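Local coordinates for putative cell invasion protein with MAC/Perforin domain (Bacteroides thetaiotaomicron VPI-5482, PDB 3KK7) that is of unproven function but belongs to the membrane-attack complex/perforin family, many of whose members form membrane pores, and may take part in cell invasion, at residues K118-L130 with D337-F349. Sequence-based numbering, arbitrary orientation.
Sequences KTFTKTVKSGFSL and DLQDGGLYPISDF
K125 reaches across to the segment 337-349 by both backbone and side chain. Its N donates to L343 O at 2.9 Å, and T123 O takes the amide of L343, so that V124 and L343 form a single beta bridge. One step earlier, K122 O receives G341 N at 2.9 Å; G341 lies in the type II turn Q339-G342 joining the strands 334-338 and 343-345, which both pair with strand 211-218.

The charged end of K125 closes a salt bridge, NZ to D348 OD2 at 2.7 Å, on the syn lone pair of the carboxylate. With CG anti to the backbone N (chi1 175°) and the chain extended beyond it, the lysine runs over one face of the Y344 ring, CD standing 4.0 Å from the centroid in a CH-pi contact.

Apolar contacts flank the bridge. L343 CD1 lies 3.7 Å from F120 CE1 and also meets OG1 of T123, whose hydroxyl is hydrogen-bonded to F120 O. L338 packs on T123 CB and CG2. Further along, F128 CE1 approaches P345 CB at 3.5 Å, while the F128 ring also meets H363 of helix 353-363.

Backbone bonds thus fix the loop before helix 133-146 onto the turn and strand 343-345 within the MACPF region, and K125 ties it to the 3-10 turn beyond, its methylenes against Y344 and its ammonium on D348, probably neutralising the carboxylate.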
loop_
_atom_site.group_PDB
_atom_site.type_symbol
_atom_site.label_atom_id
_atom_site.label_comp_id
_atom_site.label_asym_id
_atom_site.label_seq_id
_atom_site.Cartn_x
_atom_site.Cartn_y
_atom_site.Cartn_z
ATOM N N LYS A 118 -12.703 -3.718 -15.279
ATOM C CA LYS A 118 -11.691 -4.072 -14.308
ATOM C C LYS A 118 -10.268 -3.687 -14.749
ATOM O O LYS A 118 -9.298 -4.375 -14.436
ATOM C CB LYS A 118 -11.795 -5.574 -14.017
ATOM C CG LYS A 118 -13.072 -5.966 -13.316
ATOM C CD LYS A 118 -12.941 -7.387 -12.763
ATOM C CE LYS A 118 -14.070 -7.748 -11.777
ATOM N NZ LYS A 118 -14.172 -9.243 -11.672
ATOM N N THR A 119 -10.154 -2.548 -15.425
ATOM C CA THR A 119 -8.885 -2.120 -16.014
ATOM C C THR A 119 -7.757 -2.004 -14.971
ATOM O O THR A 119 -6.644 -2.536 -15.182
ATOM C CB THR A 119 -9.059 -0.789 -16.812
ATOM O OG1 THR A 119 -10.167 -0.926 -17.726
ATOM C CG2 THR A 119 -7.777 -0.428 -17.581
ATOM N N PHE A 120 -8.048 -1.306 -13.869
ATOM C CA PHE A 120 -7.092 -1.180 -12.747
ATOM C C PHE A 120 -7.060 -2.439 -11.880
ATOM O O PHE A 120 -5.981 -2.927 -11.545
ATOM C CB PHE A 120 -7.401 0.035 -11.870
ATOM C CG PHE A 120 -6.514 0.144 -10.681
ATOM C CD1 PHE A 120 -5.156 0.235 -10.835
ATOM C CD2 PHE A 120 -7.028 0.108 -9.401
ATOM C CE1 PHE A 120 -4.318 0.307 -9.731
ATOM C CE2 PHE A 120 -6.189 0.168 -8.300
ATOM C CZ PHE A 120 -4.836 0.274 -8.474
ATOM N N THR A 121 -8.243 -2.971 -11.561
ATOM C CA THR A 121 -8.387 -4.141 -10.710
ATOM C C THR A 121 -7.473 -5.284 -11.094
ATOM O O THR A 121 -6.820 -5.899 -10.239
ATOM C CB THR A 121 -9.827 -4.639 -10.754
ATOM O OG1 THR A 121 -10.672 -3.611 -10.218
ATOM C CG2 THR A 121 -10.008 -5.969 -9.981
ATOM N N LYS A 122 -7.416 -5.572 -12.385
ATOM C CA LYS A 122 -6.651 -6.725 -12.846
ATOM C C LYS A 122 -5.150 -6.504 -12.844
ATOM O O LYS A 122 -4.418 -7.478 -12.991
ATOM C CB LYS A 122 -7.121 -7.176 -14.218
ATOM C CG LYS A 122 -6.732 -6.281 -15.360
ATOM C CD LYS A 122 -7.495 -6.743 -16.618
ATOM C CE LYS A 122 -7.119 -5.951 -17.847
ATOM N NZ LYS A 122 -7.676 -6.595 -19.080
ATOM N N THR A 123 -4.700 -5.245 -12.694
ATOM C CA THR A 123 -3.269 -4.944 -12.522
ATOM C C THR A 123 -2.734 -5.306 -11.127
ATOM O O THR A 123 -1.548 -5.472 -10.950
ATOM C CB THR A 123 -2.913 -3.461 -12.767
ATOM O OG1 THR A 123 -3.334 -2.661 -11.650
ATOM C CG2 THR A 123 -3.513 -2.967 -14.038
ATOM N N VAL A 124 -3.602 -5.396 -10.138
ATOM C CA VAL A 124 -3.180 -5.720 -8.787
ATOM C C VAL A 124 -3.172 -7.223 -8.619
ATOM O O VAL A 124 -4.027 -7.938 -9.162
ATOM C CB VAL A 124 -4.081 -5.041 -7.742
ATOM C CG1 VAL A 124 -3.616 -5.368 -6.307
ATOM C CG2 VAL A 124 -4.116 -3.507 -7.989
ATOM N N LYS A 125 -2.159 -7.697 -7.906
ATOM C CA LYS A 125 -1.977 -9.106 -7.612
ATOM C C LYS A 125 -3.287 -9.827 -7.278
ATOM O O LYS A 125 -3.977 -9.502 -6.337
ATOM C CB LYS A 125 -1.030 -9.243 -6.426
ATOM C CG LYS A 125 -0.827 -10.609 -5.917
ATOM C CD LYS A 125 -0.325 -10.534 -4.491
ATOM C CE LYS A 125 0.238 -11.876 -4.008
ATOM N NZ LYS A 125 0.378 -11.815 -2.533
ATOM N N SER A 126 -3.579 -10.833 -8.065
ATOM C CA SER A 126 -4.711 -11.678 -7.861
ATOM C C SER A 126 -4.780 -12.192 -6.438
ATOM O O SER A 126 -3.800 -12.710 -5.900
ATOM C CB SER A 126 -4.613 -12.854 -8.818
ATOM O OG SER A 126 -5.568 -13.838 -8.486
ATOM N N GLY A 127 -5.957 -12.025 -5.830
ATOM C CA GLY A 127 -6.195 -12.500 -4.476
ATOM C C GLY A 127 -6.064 -11.458 -3.376
ATOM O O GLY A 127 -6.553 -11.679 -2.272
ATOM N N PHE A 128 -5.395 -10.343 -3.645
ATOM C CA PHE A 128 -5.260 -9.284 -2.655
ATOM C C PHE A 128 -6.581 -8.533 -2.494
ATOM O O PHE A 128 -7.258 -8.314 -3.468
ATOM C CB PHE A 128 -4.180 -8.348 -3.129
ATOM C CG PHE A 128 -4.053 -7.120 -2.328
ATOM C CD1 PHE A 128 -3.415 -7.155 -1.109
ATOM C CD2 PHE A 128 -4.557 -5.905 -2.806
ATOM C CE1 PHE A 128 -3.276 -6.001 -0.358
ATOM C CE2 PHE A 128 -4.419 -4.736 -2.067
ATOM C CZ PHE A 128 -3.787 -4.782 -0.836
ATOM N N SER A 129 -6.938 -8.146 -1.269
ATOM C CA SER A 129 -8.162 -7.355 -1.025
ATOM C C SER A 129 -7.958 -5.937 -1.487
ATOM O O SER A 129 -7.360 -5.123 -0.774
ATOM C CB SER A 129 -8.546 -7.286 0.453
ATOM O OG SER A 129 -8.448 -8.554 1.042
ATOM N N LEU A 130 -8.494 -5.631 -2.654
ATOM C CA LEU A 130 -8.269 -4.323 -3.248
ATOM C C LEU A 130 -9.385 -3.335 -2.899
ATOM O O LEU A 130 -10.551 -3.619 -3.083
ATOM C CB LEU A 130 -8.102 -4.460 -4.768
ATOM C CG LEU A 130 -7.812 -3.170 -5.500
ATOM C CD1 LEU A 130 -6.527 -2.503 -4.969
ATOM C CD2 LEU A 130 -7.764 -3.458 -6.969
ATOM N N ASP A 337 2.288 1.170 -19.269
ATOM C CA ASP A 337 1.076 0.435 -18.842
ATOM C C ASP A 337 1.519 -0.693 -17.942
ATOM O O ASP A 337 2.715 -0.967 -17.836
ATOM C CB ASP A 337 0.294 -0.139 -20.039
ATOM C CG ASP A 337 -1.239 -0.108 -19.842
ATOM O OD1 ASP A 337 -1.679 -0.261 -18.675
ATOM O OD2 ASP A 337 -1.997 0.047 -20.855
ATOM N N LEU A 338 0.561 -1.352 -17.307
ATOM C CA LEU A 338 0.849 -2.398 -16.337
ATOM C C LEU A 338 0.394 -3.769 -16.861
ATOM O O LEU A 338 -0.585 -3.875 -17.579
ATOM C CB LEU A 338 0.144 -2.097 -15.014
ATOM C CG LEU A 338 0.569 -0.818 -14.286
ATOM C CD1 LEU A 338 -0.397 -0.486 -13.157
ATOM C CD2 LEU A 338 1.996 -0.924 -13.735
ATOM N N GLN A 339 1.148 -4.804 -16.500
ATOM C CA GLN A 339 0.777 -6.176 -16.758
ATOM C C GLN A 339 -0.268 -6.577 -15.756
ATOM O O GLN A 339 -0.317 -6.034 -14.656
ATOM C CB GLN A 339 1.977 -7.101 -16.553
ATOM C CG GLN A 339 3.061 -6.932 -17.560
ATOM C CD GLN A 339 4.209 -7.904 -17.333
ATOM O OE1 GLN A 339 3.994 -9.075 -16.960
ATOM N NE2 GLN A 339 5.441 -7.438 -17.604
ATOM N N ASP A 340 -1.091 -7.548 -16.120
ATOM C CA ASP A 340 -2.038 -8.080 -15.161
ATOM C C ASP A 340 -1.224 -8.580 -13.971
ATOM O O ASP A 340 -0.205 -9.254 -14.131
ATOM C CB ASP A 340 -2.871 -9.219 -15.749
ATOM C CG ASP A 340 -3.831 -8.761 -16.850
ATOM O OD1 ASP A 340 -3.936 -7.558 -17.152
ATOM O OD2 ASP A 340 -4.484 -9.643 -17.434
ATOM N N GLY A 341 -1.656 -8.226 -12.773
ATOM C CA GLY A 341 -0.912 -8.595 -11.584
ATOM C C GLY A 341 0.478 -7.980 -11.484
ATOM O O GLY A 341 1.325 -8.526 -10.789
ATOM N N GLY A 342 0.704 -6.848 -12.166
ATOM C CA GLY A 342 1.988 -6.136 -12.134
ATOM C C GLY A 342 2.202 -5.225 -10.931
ATOM O O GLY A 342 3.230 -4.567 -10.836
ATOM N N LEU A 343 1.206 -5.147 -10.040
ATOM C CA LEU A 343 1.284 -4.354 -8.803
ATOM C C LEU A 343 1.079 -5.263 -7.595
ATOM O O LEU A 343 0.077 -5.941 -7.492
ATOM C CB LEU A 343 0.240 -3.224 -8.767
ATOM C CG LEU A 343 0.337 -2.066 -9.755
ATOM C CD1 LEU A 343 -0.884 -1.154 -9.593
ATOM C CD2 LEU A 343 1.627 -1.300 -9.561
ATOM N N TYR A 344 2.030 -5.239 -6.673
ATOM C CA TYR A 344 1.996 -6.049 -5.469
ATOM C C TYR A 344 1.852 -5.157 -4.265
ATOM O O TYR A 344 2.415 -4.077 -4.230
ATOM C CB TYR A 344 3.296 -6.861 -5.352
ATOM C CG TYR A 344 3.167 -8.241 -5.948
ATOM C CD1 TYR A 344 2.816 -8.401 -7.283
ATOM C CD2 TYR A 344 3.357 -9.389 -5.167
ATOM C CE1 TYR A 344 2.664 -9.650 -7.827
ATOM C CE2 TYR A 344 3.206 -10.664 -5.716
ATOM C CZ TYR A 344 2.857 -10.774 -7.037
ATOM O OH TYR A 344 2.712 -11.989 -7.611
ATOM N N PRO A 345 1.101 -5.595 -3.266
ATOM C CA PRO A 345 1.005 -4.784 -2.094
ATOM C C PRO A 345 2.347 -4.606 -1.420
ATOM O O PRO A 345 3.153 -5.520 -1.421
ATOM C CB PRO A 345 0.118 -5.627 -1.173
ATOM C CG PRO A 345 0.383 -7.013 -1.562
ATOM C CD PRO A 345 0.496 -6.919 -3.052
ATOM N N ILE A 346 2.562 -3.450 -0.811
ATOM C CA ILE A 346 3.778 -3.200 -0.015
ATOM C C ILE A 346 3.937 -4.273 1.046
ATOM O O ILE A 346 5.051 -4.648 1.391
ATOM C CB ILE A 346 3.742 -1.786 0.631
ATOM C CG1 ILE A 346 3.828 -0.728 -0.464
ATOM C CG2 ILE A 346 4.887 -1.546 1.583
ATOM C CD1 ILE A 346 3.554 0.659 0.027
ATOM N N SER A 347 2.822 -4.802 1.542
ATOM C CA SER A 347 2.882 -5.827 2.601
ATOM C C SER A 347 3.614 -7.094 2.180
ATOM O O SER A 347 4.166 -7.799 3.026
ATOM C CB SER A 347 1.500 -6.167 3.143
ATOM O OG SER A 347 0.648 -6.583 2.122
ATOM N N ASP A 348 3.640 -7.386 0.885
ATOM C CA ASP A 348 4.444 -8.512 0.392
ATOM C C ASP A 348 5.940 -8.300 0.480
ATOM O O ASP A 348 6.672 -9.260 0.371
ATOM C CB ASP A 348 4.058 -8.887 -1.042
ATOM C CG ASP A 348 2.833 -9.784 -1.089
ATOM O OD1 ASP A 348 2.496 -10.386 -0.040
ATOM O OD2 ASP A 348 2.204 -9.896 -2.172
ATOM N N PHE A 349 6.394 -7.066 0.695
ATOM C CA PHE A 349 7.827 -6.752 0.740
ATOM C C PHE A 349 8.422 -6.500 2.118
ATOM O O PHE A 349 9.546 -6.033 2.219
ATOM C CB PHE A 349 8.106 -5.575 -0.204
ATOM C CG PHE A 349 7.903 -5.951 -1.622
ATOM C CD1 PHE A 349 6.638 -6.033 -2.142
ATOM C CD2 PHE A 349 8.970 -6.329 -2.405
ATOM C CE1 PHE A 349 6.448 -6.445 -3.418
ATOM C CE2 PHE A 349 8.776 -6.760 -3.695
ATOM C CZ PHE A 349 7.524 -6.816 -4.204
#